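Local coordinates for outer surface protein (Bacillus cereus ATCC 14579, PDB 1X7F) that is of unproven function but probably acts as a 6-phospho-N-acetylmuramidase, splitting a phosphorylated cell-wall disaccharide during recycling, at residues Ala49-Phe55 / Glu256-Leu262; Ile198-Ile204 / Ile244-Gly250; Phe203-His207 / Leu229-Ala235; Met269-Lys273 / Leu371-Val375. All coordinates share one frame; numbering follows the deposited sequence.

Interaction 1: Ala49-Phe55 / Glu256-Leu262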
loop_
_atom_site.group_PDB
_atom_site.type_symbol
_atom_site.label_atom_id
_atom_site.label_comp_id
_atom_site.label_asym_id
_atom_site.label_seq_id
_atom_site.Cartn_x
_atom_site.Cartn_y
_atom_site.Cartn_z
ATOM N N ALA A 49 16.200 3.397 11.570
ATOM C CA ALA A 49 16.276 3.260 10.116
ATOM C C ALA A 49 14.946 3.557 9.432
ATOM O O ALA A 49 14.904 4.327 8.485
ATOM C CB ALA A 49 16.761 1.838 9.723
ATOM N N ALA A 50 13.865 2.943 9.909
ATOM C CA ALA A 50 12.532 3.157 9.332
ATOM C C ALA A 50 12.036 4.604 9.499
ATOM O O ALA A 50 11.331 5.128 8.633
ATOM C CB ALA A 50 11.530 2.167 9.916
ATOM N N ALA A 51 12.429 5.233 10.607
ATOM C CA ALA A 51 12.070 6.616 10.933
ATOM C C ALA A 51 12.646 7.631 9.966
ATOM O O ALA A 51 12.007 8.647 9.699
ATOM C CB ALA A 51 12.499 6.974 12.369
ATOM N N ARG A 52 13.851 7.379 9.458
ATOM C CA ARG A 52 14.453 8.301 8.494
ATOM C C ARG A 52 13.976 8.033 7.055
ATOM O O ARG A 52 14.557 8.529 6.087
ATOM C CB ARG A 52 15.990 8.388 8.650
ATOM C CG ARG A 52 16.818 7.380 7.861
ATOM C CD ARG A 52 18.312 7.437 8.164
ATOM N NE ARG A 52 18.611 6.827 9.454
ATOM C CZ ARG A 52 19.107 5.599 9.635
ATOM N NH1 ARG A 52 19.386 4.813 8.602
ATOM N NH2 ARG A 52 19.339 5.159 10.868
ATOM N N HIS A 53 12.900 7.251 6.937
ATOM C CA HIS A 53 12.157 7.093 5.671
ATOM C C HIS A 53 10.638 7.268 5.833
ATOM O O HIS A 53 9.866 6.733 5.039
ATOM C CB HIS A 53 12.480 5.743 4.986
ATOM C CG HIS A 53 13.927 5.579 4.635
ATOM N ND1 HIS A 53 14.556 6.360 3.687
ATOM C CD2 HIS A 53 14.875 4.748 5.130
ATOM C CE1 HIS A 53 15.829 6.013 3.608
ATOM N NE2 HIS A 53 16.047 5.034 4.468
ATOM N N GLY A 54 10.220 7.990 6.871
ATOM C CA GLY A 54 8.808 8.342 7.090
ATOM C C GLY A 54 7.861 7.265 7.606
ATOM O O GLY A 54 6.633 7.388 7.478
ATOM N N PHE A 55 8.410 6.199 8.181
ATOM C CA PHE A 55 7.574 5.211 8.856
ATOM C C PHE A 55 7.165 5.803 10.214
ATOM O O PHE A 55 7.976 6.428 10.892
ATOM C CB PHE A 55 8.308 3.880 9.024
ATOM C CG PHE A 55 8.471 3.092 7.741
ATOM C CD1 PHE A 55 9.241 3.581 6.681
ATOM C CD2 PHE A 55 7.885 1.847 7.608
ATOM C CE1 PHE A 55 9.407 2.842 5.502
ATOM C CE2 PHE A 55 8.032 1.098 6.423
ATOM C CZ PHE A 55 8.803 1.596 5.374
ATOM N N GLU A 256 17.649 -1.412 4.190
ATOM C CA GLU A 256 17.727 0.028 4.000
ATOM C C GLU A 256 17.117 0.445 2.644
ATOM O O GLU A 256 16.319 1.391 2.581
ATOM C CB GLU A 256 19.178 0.501 4.145
ATOM C CG GLU A 256 19.407 1.986 3.877
ATOM C CD GLU A 256 18.817 2.922 4.930
ATOM O OE1 GLU A 256 18.628 4.115 4.605
ATOM O OE2 GLU A 256 18.559 2.494 6.076
ATOM N N GLU A 257 17.497 -0.264 1.578
ATOM C CA GLU A 257 16.998 -0.006 0.225
ATOM C C GLU A 257 15.467 -0.133 0.140
ATOM O O GLU A 257 14.808 0.708 -0.476
ATOM C CB GLU A 257 17.691 -0.937 -0.786
ATOM C CG GLU A 257 17.256 -0.759 -2.240
ATOM C CD GLU A 257 17.805 -1.831 -3.178
ATOM O OE1 GLU A 257 19.020 -2.119 -3.142
ATOM O OE2 GLU A 257 17.021 -2.381 -3.973
ATOM N N GLU A 258 14.911 -1.178 0.761
ATOM C CA GLU A 258 13.448 -1.386 0.780
ATOM C C GLU A 258 12.704 -0.291 1.546
ATOM O O GLU A 258 11.681 0.208 1.076
ATOM C CB GLU A 258 13.081 -2.761 1.345
ATOM C CG GLU A 258 13.384 -3.925 0.413
ATOM C CD GLU A 258 13.053 -5.263 1.049
ATOM O OE1 GLU A 258 13.295 -5.423 2.271
ATOM O OE2 GLU A 258 12.542 -6.160 0.330
ATOM N N LEU A 259 13.225 0.081 2.717
ATOM C CA LEU A 259 12.674 1.203 3.488
ATOM C C LEU A 259 12.698 2.494 2.671
ATOM O O LEU A 259 11.740 3.257 2.693
ATOM C CB LEU A 259 13.406 1.398 4.838
ATOM C CG LEU A 259 13.348 0.246 5.872
ATOM C CD1 LEU A 259 14.380 0.461 6.998
ATOM C CD2 LEU A 259 11.935 -0.030 6.456
ATOM N N GLU A 260 13.786 2.719 1.939
ATOM C CA GLU A 260 13.956 3.933 1.153
ATOM C C GLU A 260 12.963 3.992 -0.003
ATOM O O GLU A 260 12.310 5.007 -0.205
ATOM C CB GLU A 260 15.393 4.061 0.647
ATOM C CG GLU A 260 15.679 5.386 -0.058
ATOM C CD GLU A 260 17.005 5.387 -0.801
ATOM O OE1 GLU A 260 17.625 6.468 -0.936
ATOM O OE2 GLU A 260 17.433 4.299 -1.255
ATOM N N LYS A 261 12.862 2.893 -0.749
ATOM C CA LYS A 261 11.891 2.733 -1.825
ATOM C C LYS A 261 10.471 3.049 -1.379
ATOM O O LYS A 261 9.721 3.707 -2.098
ATOM C CB LYS A 261 11.928 1.294 -2.371
ATOM C CG LYS A 261 12.981 1.082 -3.438
ATOM C CD LYS A 261 12.999 -0.372 -3.910
ATOM C CE LYS A 261 14.234 -0.624 -4.784
ATOM N NZ LYS A 261 14.225 -1.998 -5.390
ATOM N N LEU A 262 10.104 2.532 -0.210
ATOM C CA LEU A 262 8.771 2.748 0.339
ATOM C C LEU A 262 8.560 4.197 0.770
ATOM O O LEU A 262 7.490 4.773 0.510
ATOM C CB LEU A 262 8.505 1.792 1.493
ATOM C CG LEU A 262 8.288 0.330 1.095
ATOM C CD1 LEU A 262 8.344 -0.528 2.331
ATOM C CD2 LEU A 262 6.963 0.128 0.354
HETATM O O HOH W 1 12.487 7.505 1.817
#
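His53 and Glu256 join the end of the first helix of a (beta/alpha)8-type barrel, 40-51, to its last, 256-264. From CB outward, the His53 side chain lies across helix 256-264. His53 CB rests 3.5 Å from the carbonyl O of Leu259, and CD2 touches Leu259 CB. The ring lays one face over the backbone of Glu260, whose CA sits 3.7 Å from the ring centroid in a CH-pi contact. ND1 shares a water with Glu260 O, and at the tip His53 NE2 donates to Glu256 OE1 (2.7 Å, 165°). Glu256 OE1 and CD lie in the ring plane at its edge, but the carboxylate is turned 54° from it, and OE1 is met from above the carboxylate plane. With chi2 bent to 69°, Glu256 brings OE2 toward Arg52 NH1, a long and doubtful salt bridge of 3.5 Å made in one of two Arg52 conformers. Deeper in, Leu259 fills the angle between Ala49, Ala50 and Phe55. Leu259 CD1 meets Ala49 CB, while CD2 stands over one face of the Phe55 ring. Strands 28-33 and 246-249 close this apolar layer from the barrel side. At the edge of the same ring, Leu262 CD1 lies 3.7 Å from Phe55 CZ.

Interaction 2: Ile198-Ile204 / Ile244-Gly250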
loop_
_atom_site.group_PDB
_atom_site.type_symbol
_atom_site.label_atom_id
_atom_site.label_comp_id
_atom_site.label_asym_id
_atom_site.label_seq_id
_atom_site.Cartn_x
_atom_site.Cartn_y
_atom_site.Cartn_z
ATOM N N ILE A 198 -13.554 3.765 9.519
ATOM C CA ILE A 198 -12.521 3.277 10.436
ATOM C C ILE A 198 -11.197 3.018 9.709
ATOM O O ILE A 198 -11.161 2.405 8.648
ATOM C CB ILE A 198 -13.039 2.048 11.248
ATOM C CG1 ILE A 198 -14.062 2.531 12.284
ATOM C CG2 ILE A 198 -11.893 1.282 11.944
ATOM C CD1 ILE A 198 -15.125 1.537 12.608
ATOM N N ARG A 199 -10.126 3.544 10.291
ATOM C CA ARG A 199 -8.760 3.423 9.798
ATOM C C ARG A 199 -8.399 1.974 9.497
ATOM O O ARG A 199 -8.564 1.104 10.354
ATOM C CB ARG A 199 -7.855 3.930 10.903
ATOM C CG ARG A 199 -6.614 4.639 10.483
ATOM C CD ARG A 199 -5.942 5.308 11.667
ATOM N NE ARG A 199 -4.529 4.964 11.691
ATOM C CZ ARG A 199 -3.776 4.918 12.779
ATOM N NH1 ARG A 199 -4.287 5.191 13.983
ATOM N NH2 ARG A 199 -2.499 4.590 12.654
ATOM N N SER A 200 -7.911 1.718 8.289
ATOM C CA SER A 200 -7.543 0.364 7.888
ATOM C C SER A 200 -6.056 0.249 7.611
ATOM O O SER A 200 -5.384 1.242 7.332
ATOM C CB SER A 200 -8.336 -0.078 6.659
ATOM O OG SER A 200 -8.102 0.799 5.579
ATOM N N ALA A 201 -5.557 -0.978 7.697
ATOM C CA ALA A 201 -4.173 -1.284 7.395
ATOM C C ALA A 201 -4.074 -2.722 6.862
ATOM O O ALA A 201 -4.908 -3.575 7.174
ATOM C CB ALA A 201 -3.296 -1.095 8.663
ATOM N N ALA A 202 -3.054 -2.971 6.047
ATOM C CA ALA A 202 -2.725 -4.318 5.585
ATOM C C ALA A 202 -1.205 -4.470 5.560
ATOM O O ALA A 202 -0.456 -3.474 5.669
ATOM C CB ALA A 202 -3.319 -4.587 4.178
ATOM N N PHE A 203 -0.770 -5.710 5.368
ATOM C CA PHE A 203 0.642 -6.086 5.419
ATOM C C PHE A 203 1.235 -6.375 4.050
ATOM O O PHE A 203 0.598 -6.998 3.188
ATOM C CB PHE A 203 0.811 -7.339 6.270
ATOM C CG PHE A 203 0.687 -7.105 7.756
ATOM C CD1 PHE A 203 -0.473 -7.479 8.443
ATOM C CD2 PHE A 203 1.743 -6.546 8.476
ATOM C CE1 PHE A 203 -0.563 -7.310 9.824
ATOM C CE2 PHE A 203 1.654 -6.368 9.845
ATOM C CZ PHE A 203 0.495 -6.745 10.517
ATOM N N ILE A 204 2.469 -5.921 3.865
ATOM C CA ILE A 204 3.269 -6.285 2.705
ATOM C C ILE A 204 4.523 -7.018 3.174
ATOM O O ILE A 204 4.889 -6.974 4.354
ATOM C CB ILE A 204 3.645 -5.032 1.871
ATOM C CG1 ILE A 204 4.588 -4.094 2.650
ATOM C CG2 ILE A 204 2.385 -4.341 1.349
ATOM C CD1 ILE A 204 5.066 -2.894 1.842
ATOM N N ILE A 244 -7.241 1.233 1.862
ATOM C CA ILE A 244 -6.213 0.957 2.854
ATOM C C ILE A 244 -5.506 2.256 3.150
ATOM O O ILE A 244 -5.083 2.954 2.230
ATOM C CB ILE A 244 -5.211 -0.154 2.360
ATOM C CG1 ILE A 244 -5.926 -1.500 2.118
ATOM C CG2 ILE A 244 -4.037 -0.350 3.346
ATOM C CD1 ILE A 244 -6.537 -2.172 3.411
ATOM N N ASP A 245 -5.411 2.590 4.434
ATOM C CA ASP A 245 -4.707 3.785 4.881
ATOM C C ASP A 245 -3.241 3.509 5.190
ATOM O O ASP A 245 -2.365 4.219 4.707
ATOM C CB ASP A 245 -5.401 4.387 6.110
ATOM C CG ASP A 245 -6.884 4.571 5.893
ATOM O OD1 ASP A 245 -7.272 5.153 4.856
ATOM O OD2 ASP A 245 -7.743 4.156 6.690
ATOM N N ASP A 246 -2.980 2.478 5.993
ATOM C CA ASP A 246 -1.627 2.204 6.477
ATOM C C ASP A 246 -1.026 0.948 5.850
ATOM O O ASP A 246 -1.690 -0.085 5.740
ATOM C CB ASP A 246 -1.613 2.117 8.019
ATOM C CG ASP A 246 -2.025 3.425 8.687
ATOM O OD1 ASP A 246 -2.239 4.432 7.967
ATOM O OD2 ASP A 246 -2.151 3.564 9.923
ATOM N N VAL A 247 0.234 1.044 5.438
ATOM C CA VAL A 247 0.923 -0.087 4.827
ATOM C C VAL A 247 2.051 -0.530 5.766
ATOM O O VAL A 247 2.944 0.250 6.084
ATOM C CB VAL A 247 1.418 0.255 3.382
ATOM C CG1 VAL A 247 2.323 -0.836 2.826
ATOM C CG2 VAL A 247 0.230 0.480 2.449
ATOM N N ILE A 248 1.981 -1.779 6.234
ATOM C CA ILE A 248 2.933 -2.286 7.227
ATOM C C ILE A 248 3.730 -3.447 6.648
ATOM O O ILE A 248 3.148 -4.386 6.118
ATOM C CB ILE A 248 2.196 -2.734 8.549
ATOM C CG1 ILE A 248 1.251 -1.633 9.059
ATOM C CG2 ILE A 248 3.203 -3.103 9.633
ATOM C CD1 ILE A 248 0.239 -2.098 10.125
ATOM N N ILE A 249 5.059 -3.387 6.747
ATOM C CA ILE A 249 5.901 -4.552 6.432
ATOM C C ILE A 249 5.745 -5.604 7.536
ATOM O O ILE A 249 6.030 -5.326 8.703
ATOM C CB ILE A 249 7.390 -4.139 6.288
ATOM C CG1 ILE A 249 7.514 -2.905 5.381
ATOM C CG2 ILE A 249 8.237 -5.343 5.814
ATOM C CD1 ILE A 249 8.895 -2.331 5.291
ATOM N N GLY A 250 5.303 -6.805 7.151
ATOM C CA GLY A 250 4.953 -7.869 8.082
ATOM C C GLY A 250 6.125 -8.650 8.637
ATOM O O GLY A 250 6.068 -9.120 9.767
HETATM O O HOH W 2 -3.771 6.595 8.995
#
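Asp245 OD2 accepts from the backbone N of Ser200 (2.9 Å, 167°) at the start of a parallel strand pair, 201-204 beside 246-249, the seventh and eighth strands of a (beta/alpha)8-type barrel. In return Ser200 O takes two donors: Asp246 N in its carbonyl plane and Asp245 N from above it. In one of two conformers Ser200 OG bonds to Leu243 O and takes a weak bond from Asp245 N. On the next residue, Asp246 OD2 meets the edge of the Arg199 guanidinium, receiving Arg199 NE at 3.3 Å and also forming a salt bridge with NH2, whose position is less certain. Arg57 also bridges Asp246 OD2, and Glu89 is a less certain partner of Arg199 NH2. A water spans Asp246 OD1 and, weakly, Arg199 NE.

From there the backbones run as a regular parallel ladder: Ala202 N to Asp246 O, Ile248 N to Ala202 O, Ile204 N to Ile248 O (2.8 Å) and Gly250 N to Ile204 O. The strand axes approach to 4.6 Å at the closest, their N-to-C directions 33° apart. On the face bearing Ala201 and Phe203, Ile248 reaches both, its CD1 to Ala201 CB and its CG2 to Phe203 CE2 (3.6 Å). The face bearing Ala202 and Ile204 turns to helix 231-240. There Ile204 has CG1 between its backbone N and carbonyl carbon (chi1 66°), carrying Ile204 CD1 to 3.6 Å from Val247 CG1.

Interaction 3: Phe203-His207 / Leu229-Ala235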
loop_
_atom_site.group_PDB
_atom_site.type_symbol
_atom_site.label_atom_id
_atom_site.label_comp_id
_atom_site.label_asym_id
_atom_site.label_seq_id
_atom_site.Cartn_x
_atom_site.Cartn_y
_atom_site.Cartn_z
ATOM N N PHE A 203 -0.770 -5.710 5.368
ATOM C CA PHE A 203 0.642 -6.086 5.419
ATOM C C PHE A 203 1.235 -6.375 4.050
ATOM O O PHE A 203 0.598 -6.998 3.188
ATOM C CB PHE A 203 0.811 -7.339 6.270
ATOM C CG PHE A 203 0.687 -7.105 7.756
ATOM C CD1 PHE A 203 -0.473 -7.479 8.443
ATOM C CD2 PHE A 203 1.743 -6.546 8.476
ATOM C CE1 PHE A 203 -0.563 -7.310 9.824
ATOM C CE2 PHE A 203 1.654 -6.368 9.845
ATOM C CZ PHE A 203 0.495 -6.745 10.517
ATOM N N ILE A 204 2.469 -5.921 3.865
ATOM C CA ILE A 204 3.269 -6.285 2.705
ATOM C C ILE A 204 4.523 -7.018 3.174
ATOM O O ILE A 204 4.889 -6.974 4.354
ATOM C CB ILE A 204 3.645 -5.032 1.871
ATOM C CG1 ILE A 204 4.588 -4.094 2.650
ATOM C CG2 ILE A 204 2.385 -4.341 1.349
ATOM C CD1 ILE A 204 5.066 -2.894 1.842
ATOM N N THR A 205 5.184 -7.697 2.248
ATOM C CA THR A 205 6.324 -8.518 2.604
ATOM C C THR A 205 7.630 -8.042 1.973
ATOM O O THR A 205 7.690 -7.690 0.785
ATOM C CB THR A 205 6.037 -9.993 2.279
ATOM O OG1 THR A 205 7.076 -10.823 2.817
ATOM C CG2 THR A 205 6.071 -10.258 0.773
ATOM N N SER A 206 8.663 -8.018 2.801
ATOM C CA SER A 206 10.023 -7.768 2.370
ATOM C C SER A 206 10.640 -9.040 1.783
ATOM O O SER A 206 10.308 -10.165 2.193
ATOM C CB SER A 206 10.841 -7.262 3.555
ATOM O OG SER A 206 12.230 -7.362 3.316
ATOM N N HIS A 207 11.538 -8.855 0.819
ATOM C CA HIS A 207 12.243 -9.972 0.193
ATOM C C HIS A 207 13.655 -10.156 0.761
ATOM O O HIS A 207 14.398 -11.038 0.330
ATOM C CB HIS A 207 12.216 -9.822 -1.337
ATOM C CG HIS A 207 10.825 -9.742 -1.882
ATOM N ND1 HIS A 207 9.908 -10.767 -1.736
ATOM C CD2 HIS A 207 10.164 -8.733 -2.497
ATOM C CE1 HIS A 207 8.761 -10.411 -2.282
ATOM N NE2 HIS A 207 8.887 -9.177 -2.740
ATOM N N LEU A 229 5.815 -10.017 -5.329
ATOM C CA LEU A 229 5.866 -8.728 -6.028
ATOM C C LEU A 229 6.883 -7.838 -5.327
ATOM O O LEU A 229 7.077 -8.019 -4.110
ATOM C CB LEU A 229 4.509 -8.025 -5.976
ATOM C CG LEU A 229 3.373 -8.323 -6.949
ATOM C CD1 LEU A 229 2.261 -7.318 -6.678
ATOM C CD2 LEU A 229 3.848 -8.206 -8.386
ATOM N N PRO A 230 7.529 -6.900 -6.058
ATOM C CA PRO A 230 8.410 -5.924 -5.430
ATOM C C PRO A 230 7.701 -5.173 -4.315
ATOM O O PRO A 230 6.505 -4.880 -4.424
ATOM C CB PRO A 230 8.786 -4.983 -6.585
ATOM C CG PRO A 230 8.734 -5.855 -7.798
ATOM C CD PRO A 230 7.530 -6.741 -7.529
ATOM N N ILE A 231 8.448 -4.876 -3.253
ATOM C CA ILE A 231 7.867 -4.394 -2.007
ATOM C C ILE A 231 7.099 -3.085 -2.252
ATOM O O ILE A 231 5.993 -2.916 -1.749
ATOM C CB ILE A 231 8.958 -4.290 -0.881
ATOM C CG1 ILE A 231 8.303 -4.267 0.513
ATOM C CG2 ILE A 231 9.940 -3.081 -1.102
ATOM C CD1 ILE A 231 9.299 -4.097 1.658
ATOM N N GLU A 232 7.655 -2.214 -3.092
ATOM C CA GLU A 232 7.055 -0.912 -3.371
ATOM C C GLU A 232 5.811 -1.034 -4.249
ATOM O O GLU A 232 4.919 -0.183 -4.186
ATOM C CB GLU A 232 8.092 0.068 -3.975
ATOM C CG GLU A 232 8.420 -0.151 -5.450
ATOM C CD GLU A 232 9.479 -1.215 -5.703
ATOM O OE1 GLU A 232 9.908 -1.320 -6.867
ATOM O OE2 GLU A 232 9.901 -1.947 -4.770
ATOM N N VAL A 233 5.747 -2.096 -5.048
ATOM C CA VAL A 233 4.574 -2.381 -5.887
ATOM C C VAL A 233 3.382 -2.842 -5.028
ATOM O O VAL A 233 2.263 -2.376 -5.208
ATOM C CB VAL A 233 4.927 -3.386 -7.026
ATOM C CG1 VAL A 233 3.706 -3.735 -7.863
ATOM C CG2 VAL A 233 6.032 -2.768 -7.917
ATOM N N GLN A 234 3.644 -3.728 -4.077
ATOM C CA GLN A 234 2.667 -4.074 -3.051
ATOM C C GLN A 234 2.039 -2.859 -2.354
ATOM O O GLN A 234 0.827 -2.795 -2.214
ATOM C CB GLN A 234 3.313 -4.977 -1.995
ATOM C CG GLN A 234 3.952 -6.247 -2.515
ATOM C CD GLN A 234 4.670 -7.003 -1.401
ATOM O OE1 GLN A 234 5.866 -7.303 -1.496
ATOM N NE2 GLN A 234 3.944 -7.312 -0.353
ATOM N N ALA A 235 2.868 -1.899 -1.932
ATOM C CA ALA A 235 2.393 -0.683 -1.267
ATOM C C ALA A 235 1.570 0.200 -2.199
ATOM O O ALA A 235 0.504 0.695 -1.818
ATOM C CB ALA A 235 3.557 0.101 -0.682
#
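His207 presents the edge of its imidazole to Leu229: His207 NE2 donates to the carbonyl O of Leu229, nearly straight at 169°, though the modelled 2.5 Å is suspiciously short and the exact geometry doubtful. The acceptor lies in the ring plane, but the nitrogen approaches it from above the carbonyl plane. Over one face of the ring, displaced toward its rim, is the carbonyl O of Thr205. The CG of His207 stands opposite its own carbonyl carbon (chi1 -58°), which aims the ring at the turn before helix 231-240. Gln234 brings a second flat group, its amide, alongside the backbone of Thr205; which end is oxygen and which nitrogen is uncertain. The aliphatic part of Gln234 is clearer, with Gln234 CB 3.5 Å from Ile204 CG2.

These residues join the C-terminal end of strand 201-204 to the start of the helix that follows it, the first half of a beta-alpha-beta unit in a (beta/alpha)8-type barrel. Pro230 occupies the N-cap position of that helix. In its first turn, Ile231 extends CG1 to 3.5 Å from Thr205 O and lays CD1 against Ser206 CA. Ile204 crosses Ile231 at about a right angle, with Ile204 CD1 3.8 Å from Ile231 CG1. Farther along the helix, Ala235 CB lies 4.2 Å from Ile204 CD1. Leu262 of helix 256-264 also packs on Ile204, Ile231 and Ala235, while Glu258 probably hydrogen-bonds to the backbone N of His207 and lies very close to Ser206 OG.

Interaction 4: Met269-Lys273 / Leu371-Val375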
loop_
_atom_site.group_PDB
_atom_site.type_symbol
_atom_site.label_atom_id
_atom_site.label_comp_id
_atom_site.label_asym_id
_atom_site.label_seq_id
_atom_site.Cartn_x
_atom_site.Cartn_y
_atom_site.Cartn_z
ATOM N N MET A 269 -1.036 9.556 -4.586
ATOM C CA MET A 269 -1.198 9.434 -6.037
ATOM C C MET A 269 -0.446 8.293 -6.710
ATOM O O MET A 269 0.692 8.003 -6.382
ATOM C CB MET A 269 -0.894 10.734 -6.745
ATOM C CG MET A 269 -1.526 10.769 -8.123
ATOM S SD MET A 269 -0.805 12.087 -9.014
ATOM C CE MET A 269 0.919 11.844 -8.571
ATOM N N LEU A 270 -1.103 7.679 -7.683
ATOM C CA LEU A 270 -0.532 6.592 -8.459
ATOM C C LEU A 270 0.650 7.041 -9.317
ATOM O O LEU A 270 0.546 8.018 -10.062
ATOM C CB LEU A 270 -1.604 5.973 -9.340
ATOM C CG LEU A 270 -1.248 4.690 -10.101
ATOM C CD1 LEU A 270 -0.857 3.549 -9.148
ATOM C CD2 LEU A 270 -2.448 4.305 -10.932
ATOM N N GLN A 271 1.770 6.326 -9.188
ATOM C CA GLN A 271 2.988 6.595 -9.950
ATOM C C GLN A 271 3.367 5.317 -10.687
ATOM O O GLN A 271 3.619 4.286 -10.063
ATOM C CB GLN A 271 4.147 7.026 -9.049
ATOM C CG GLN A 271 3.874 8.199 -8.118
ATOM C CD GLN A 271 5.024 8.450 -7.158
ATOM O OE1 GLN A 271 5.275 7.641 -6.245
ATOM N NE2 GLN A 271 5.723 9.576 -7.346
ATOM N N LEU A 272 3.395 5.387 -12.010
ATOM C CA LEU A 272 3.647 4.214 -12.840
ATOM C C LEU A 272 5.069 4.291 -13.344
ATOM O O LEU A 272 5.437 5.262 -14.023
ATOM C CB LEU A 272 2.670 4.171 -14.021
ATOM C CG LEU A 272 1.177 4.114 -13.638
ATOM C CD1 LEU A 272 0.298 4.358 -14.875
ATOM C CD2 LEU A 272 0.802 2.769 -12.945
ATOM N N LYS A 273 5.872 3.284 -12.994
ATOM C CA LYS A 273 7.244 3.197 -13.493
ATOM C C LYS A 273 7.260 2.956 -15.015
ATOM O O LYS A 273 6.682 1.976 -15.515
ATOM C CB LYS A 273 8.024 2.119 -12.744
ATOM C CG LYS A 273 9.461 1.999 -13.196
ATOM C CD LYS A 273 10.369 1.519 -12.092
ATOM C CE LYS A 273 11.817 1.530 -12.565
ATOM N NZ LYS A 273 12.724 0.789 -11.645
ATOM N N LEU A 371 -1.619 -2.332 -12.284
ATOM C CA LEU A 371 -1.912 -1.041 -11.678
ATOM C C LEU A 371 -2.714 -0.114 -12.596
ATOM O O LEU A 371 -3.437 0.749 -12.115
ATOM C CB LEU A 371 -0.633 -0.361 -11.189
ATOM C CG LEU A 371 -0.009 -0.877 -9.890
ATOM C CD1 LEU A 371 1.256 -0.092 -9.570
ATOM C CD2 LEU A 371 -0.990 -0.862 -8.689
ATOM N N LEU A 372 -2.613 -0.336 -13.906
ATOM C CA LEU A 372 -3.430 0.356 -14.909
ATOM C C LEU A 372 -4.952 0.295 -14.676
ATOM O O LEU A 372 -5.679 1.215 -15.080
ATOM C CB LEU A 372 -3.102 -0.165 -16.311
ATOM C CG LEU A 372 -1.654 0.064 -16.743
ATOM C CD1 LEU A 372 -1.351 -0.648 -18.076
ATOM C CD2 LEU A 372 -1.370 1.572 -16.815
ATOM N N ASP A 373 -5.418 -0.767 -14.018
ATOM C CA ASP A 373 -6.824 -0.931 -13.692
ATOM C C ASP A 373 -7.320 0.086 -12.654
ATOM O O ASP A 373 -8.523 0.289 -12.510
ATOM C CB ASP A 373 -7.081 -2.352 -13.171
ATOM C CG ASP A 373 -6.818 -3.438 -14.224
ATOM O OD1 ASP A 373 -6.651 -3.129 -15.431
ATOM O OD2 ASP A 373 -6.761 -4.648 -13.914
ATOM N N TYR A 374 -6.395 0.706 -11.924
ATOM C CA TYR A 374 -6.741 1.747 -10.957
ATOM C C TYR A 374 -6.782 3.159 -11.562
ATOM O O TYR A 374 -7.175 4.115 -10.885
ATOM C CB TYR A 374 -5.836 1.653 -9.709
ATOM C CG TYR A 374 -6.002 0.306 -9.065
ATOM C CD1 TYR A 374 -5.179 -0.760 -9.429
ATOM C CD2 TYR A 374 -7.043 0.066 -8.172
ATOM C CE1 TYR A 374 -5.362 -2.022 -8.887
ATOM C CE2 TYR A 374 -7.231 -1.198 -7.621
ATOM C CZ TYR A 374 -6.383 -2.232 -7.992
ATOM O OH TYR A 374 -6.543 -3.481 -7.472
ATOM N N VAL A 375 -6.392 3.282 -12.833
ATOM C CA VAL A 375 -6.597 4.525 -13.570
ATOM C C VAL A 375 -8.000 4.498 -14.167
ATOM O O VAL A 375 -8.200 4.068 -15.299
ATOM C CB VAL A 375 -5.528 4.781 -14.684
ATOM C CG1 VAL A 375 -5.713 6.181 -15.274
ATOM C CG2 VAL A 375 -4.112 4.634 -14.141
#
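Leu270 and Leu272 project from one side of strand 270-276, two prongs set against the short 3-10 turn 371-374 and Val375. This contact, made by apolar side chains, belongs to the C-terminal, mostly beta part of the protein. The Leu270 prong enters between Leu371 and Val375: Leu270 CD2 reaches Val375 CG2 at 3.6 Å and the Leu371 carbonyl O at 3.9 Å, while CD1 faces Leu371 CD1. Having CG opposite the backbone N (chi1 -172°), Leu270 extends its fork across Val375 at about a right angle. Leu272 fits the hollow between Leu371 and Leu372. Leu272 CD2 lies 3.9 Å from Leu371 CB, the two side chains antiparallel, each passing the other; Leu272 CD1 meets Leu372 CD2 at 3.8 Å. Although Leu372 starts out away from the strand, its far end comes back to make this touch. The turn keeps its curl through Tyr374 N to Leu371 O (3.0 Å) and Val375 N to Leu372 O. Strand 380-384 borders Leu272 and Val375 through Phe381, Ile347 of strand 345-348 meets Leu272 and Leu372, and helix 231-240 of the barrel packs on Leu371 and Tyr374, whose OH bonds to His237.

In the fold
Interactions 1, 2 and 3 form one continuous patch of the N-terminal barrel, with centres 12 to 16 Å apart. Interactions 2 and 3 share strand 201-204, and the chain then passes through helix 231-240, strand 246-249 and helix 256-264. Contacts 2 and 3 therefore fall within the long span that interaction 1 closes by bringing the last barrel helix back to the first. Leu262 touches both Ile249 and Ala235, linking all three. Interaction 4 comes later in sequence, in the mixed sheet of the C-terminal part, about 16 Å from interaction 3 between centres. Helix 231-240 serves both, consistent with two parts packed as one unit.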